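Local coordinates for protein putative phosphatase/phosphodiesterase MPN_349 (Mycoplasma pneumoniae M129, PDB 1T71) that probably hydrolyses phosphate esters, perhaps 2',3'-cyclic nucleotides, at a two-iron centre of the calcineurin-like metallophosphoesterase type, at residues A[31-36]-A[261-266]. Residues are numbered along the deposited sequence; the frame is centred on the assembly and turned at random.
Sequences SKYQAD and EAIRIV
Tyr-33 reaches from the last turn of helix 26-33 to strand 259-267 and gives its phenol hydrogen to Glu-261, OH to OE2 2.6 Å. The bond is short, and the hydroxyl meets OE2 from above the carboxylate, 73° out of its plane. The acid comes in at the edge of the ring, with Glu-261 CD in the ring plane and Glu-261 OE1 3.5 Å from Tyr-33 CE2, and the two flat groups are turned 64° against each other. Glu-261 gets there with CG anti to its backbone N (chi1 -168°) and an extended chain beyond, which carries the carboxylate across the end of the phenol. Tyr-33 CE1, on the other side of the hydroxyl from CE2, meets Ile-263 CD1 obliquely at 3.8 Å, while Ile-263 CG1 lies 3.8 Å from Tyr-33 OH. Strand 259-267 is an outermost strand of a mixed sheet in this calcineurin-like fold, paired antiparallel with strand 241-249, and the helix packs over it, away from the iron site. From that neighbouring strand Phe-247 stacks on the Tyr-33 ring and also touches Ile-263. Gln-34 is the first residue to leave helical phi/psi and takes positive phi, in a Schellman motif, its N bonded to Ser-31 O at 3.1 Å. Lys-32 NZ stays 4.8 Å from Glu-261 OE2, too far for a salt bridge, though its charge may still favour the ionised acid.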
loop_
_atom_site.group_PDB
_atom_site.type_symbol
_atom_site.label_atom_id
_atom_site.label_comp_id
_atom_site.label_asym_id
_atom_site.label_seq_id
_atom_site.Cartn_x
_atom_site.Cartn_y
_atom_site.Cartn_z
ATOM N N SER A 31 6.245 -13.619 -13.060
ATOM C CA SER A 31 6.906 -14.796 -13.603
ATOM C C SER A 31 8.138 -15.172 -12.787
ATOM O O SER A 31 8.315 -16.329 -12.412
ATOM C CB SER A 31 7.318 -14.543 -15.053
ATOM O OG SER A 31 8.139 -15.595 -15.533
ATOM N N LYS A 32 8.989 -14.188 -12.520
ATOM C CA LYS A 32 10.216 -14.415 -11.757
ATOM C C LYS A 32 9.996 -15.080 -10.398
ATOM O O LYS A 32 10.781 -15.938 -9.986
ATOM C CB LYS A 32 10.954 -13.091 -11.553
ATOM C CG LYS A 32 12.146 -13.184 -10.623
ATOM C CD LYS A 32 12.854 -11.846 -10.480
ATOM C CE LYS A 32 14.050 -11.974 -9.543
ATOM N NZ LYS A 32 14.862 -10.732 -9.498
ATOM N N TYR A 33 8.937 -14.687 -9.700
ATOM C CA TYR A 33 8.656 -15.255 -8.383
ATOM C C TYR A 33 7.602 -16.353 -8.407
ATOM O O TYR A 33 7.297 -16.942 -7.367
ATOM C CB TYR A 33 8.196 -14.160 -7.411
ATOM C CG TYR A 33 9.262 -13.159 -7.041
ATOM C CD1 TYR A 33 9.266 -11.873 -7.585
ATOM C CD2 TYR A 33 10.271 -13.497 -6.144
ATOM C CE1 TYR A 33 10.251 -10.950 -7.239
ATOM C CE2 TYR A 33 11.259 -12.585 -5.795
ATOM C CZ TYR A 33 11.244 -11.320 -6.343
ATOM O OH TYR A 33 12.233 -10.435 -6.003
ATOM N N GLN A 34 7.057 -16.635 -9.588
ATOM C CA GLN A 34 6.014 -17.642 -9.715
ATOM C C GLN A 34 4.900 -17.243 -8.769
ATOM O O GLN A 34 4.300 -18.086 -8.109
ATOM C CB GLN A 34 6.531 -19.030 -9.335
ATOM C CG GLN A 34 7.305 -19.740 -10.433
ATOM C CD GLN A 34 6.513 -19.853 -11.731
ATOM O OE1 GLN A 34 6.460 -18.911 -12.529
ATOM N NE2 GLN A 34 5.881 -21.003 -11.940
ATOM N N ALA A 35 4.633 -15.944 -8.700
ATOM C CA ALA A 35 3.599 -15.427 -7.818
ATOM C C ALA A 35 2.238 -15.967 -8.200
ATOM O O ALA A 35 1.952 -16.184 -9.376
ATOM C CB ALA A 35 3.582 -13.904 -7.865
ATOM N N ASP A 36 1.401 -16.185 -7.193
ATOM C CA ASP A 36 0.050 -16.681 -7.398
ATOM C C ASP A 36 -0.922 -15.514 -7.323
ATOM O O ASP A 36 -1.949 -15.505 -8.000
ATOM C CB ASP A 36 -0.316 -17.692 -6.307
ATOM C CG ASP A 36 0.514 -18.957 -6.378
ATOM O OD1 ASP A 36 0.441 -19.663 -7.410
ATOM O OD2 ASP A 36 1.238 -19.245 -5.402
ATOM N N GLU A 261 11.379 -11.254 0.212
ATOM C CA GLU A 261 12.406 -10.546 -0.534
ATOM C C GLU A 261 11.854 -9.192 -0.960
ATOM O O GLU A 261 10.718 -9.098 -1.423
ATOM C CB GLU A 261 12.808 -11.333 -1.782
ATOM C CG GLU A 261 14.068 -10.798 -2.438
ATOM C CD GLU A 261 14.296 -11.346 -3.830
ATOM O OE1 GLU A 261 14.227 -12.579 -4.011
ATOM O OE2 GLU A 261 14.556 -10.539 -4.747
ATOM N N ALA A 262 12.653 -8.147 -0.798
ATOM C CA ALA A 262 12.230 -6.811 -1.191
ATOM C C ALA A 262 12.333 -6.672 -2.710
ATOM O O ALA A 262 13.301 -7.129 -3.317
ATOM C CB ALA A 262 13.108 -5.764 -0.516
ATOM N N ILE A 263 11.332 -6.046 -3.319
ATOM C CA ILE A 263 11.329 -5.841 -4.762
ATOM C C ILE A 263 11.530 -4.358 -5.050
ATOM O O ILE A 263 10.769 -3.525 -4.559
ATOM C CB ILE A 263 9.990 -6.261 -5.388
ATOM C CG1 ILE A 263 9.705 -7.731 -5.083
ATOM C CG2 ILE A 263 10.019 -5.995 -6.891
ATOM C CD1 ILE A 263 8.310 -8.180 -5.491
ATOM N N ARG A 264 12.551 -4.029 -5.837
ATOM C CA ARG A 264 12.817 -2.636 -6.182
ATOM C C ARG A 264 13.333 -2.409 -7.603
ATOM O O ARG A 264 14.232 -3.104 -8.083
ATOM C CB ARG A 264 13.789 -1.993 -5.179
ATOM C CG ARG A 264 14.578 -0.822 -5.768
ATOM C CD ARG A 264 15.241 0.054 -4.714
ATOM N NE ARG A 264 14.261 0.980 -4.174
ATOM C CZ ARG A 264 14.436 2.291 -4.072
ATOM N NH1 ARG A 264 15.567 2.858 -4.467
ATOM N NH2 ARG A 264 13.455 3.040 -3.596
ATOM N N ILE A 265 12.739 -1.426 -8.266
ATOM C CA ILE A 265 13.117 -1.061 -9.622
ATOM C C ILE A 265 13.165 0.462 -9.677
ATOM O O ILE A 265 12.238 1.138 -9.236
ATOM C CB ILE A 265 12.094 -1.592 -10.650
ATOM C CG1 ILE A 265 12.059 -3.120 -10.595
ATOM C CG2 ILE A 265 12.468 -1.134 -12.053
ATOM C CD1 ILE A 265 11.043 -3.751 -11.502
ATOM N N VAL A 266 14.262 0.996 -10.200
ATOM C CA VAL A 266 14.426 2.432 -10.293
ATOM C C VAL A 266 14.801 2.868 -11.703
ATOM O O VAL A 266 15.720 2.316 -12.317
ATOM C CB VAL A 266 15.510 2.930 -9.315
ATOM C CG1 VAL A 266 15.679 4.437 -9.457
ATOM C CG2 VAL A 266 15.123 2.566 -7.881
#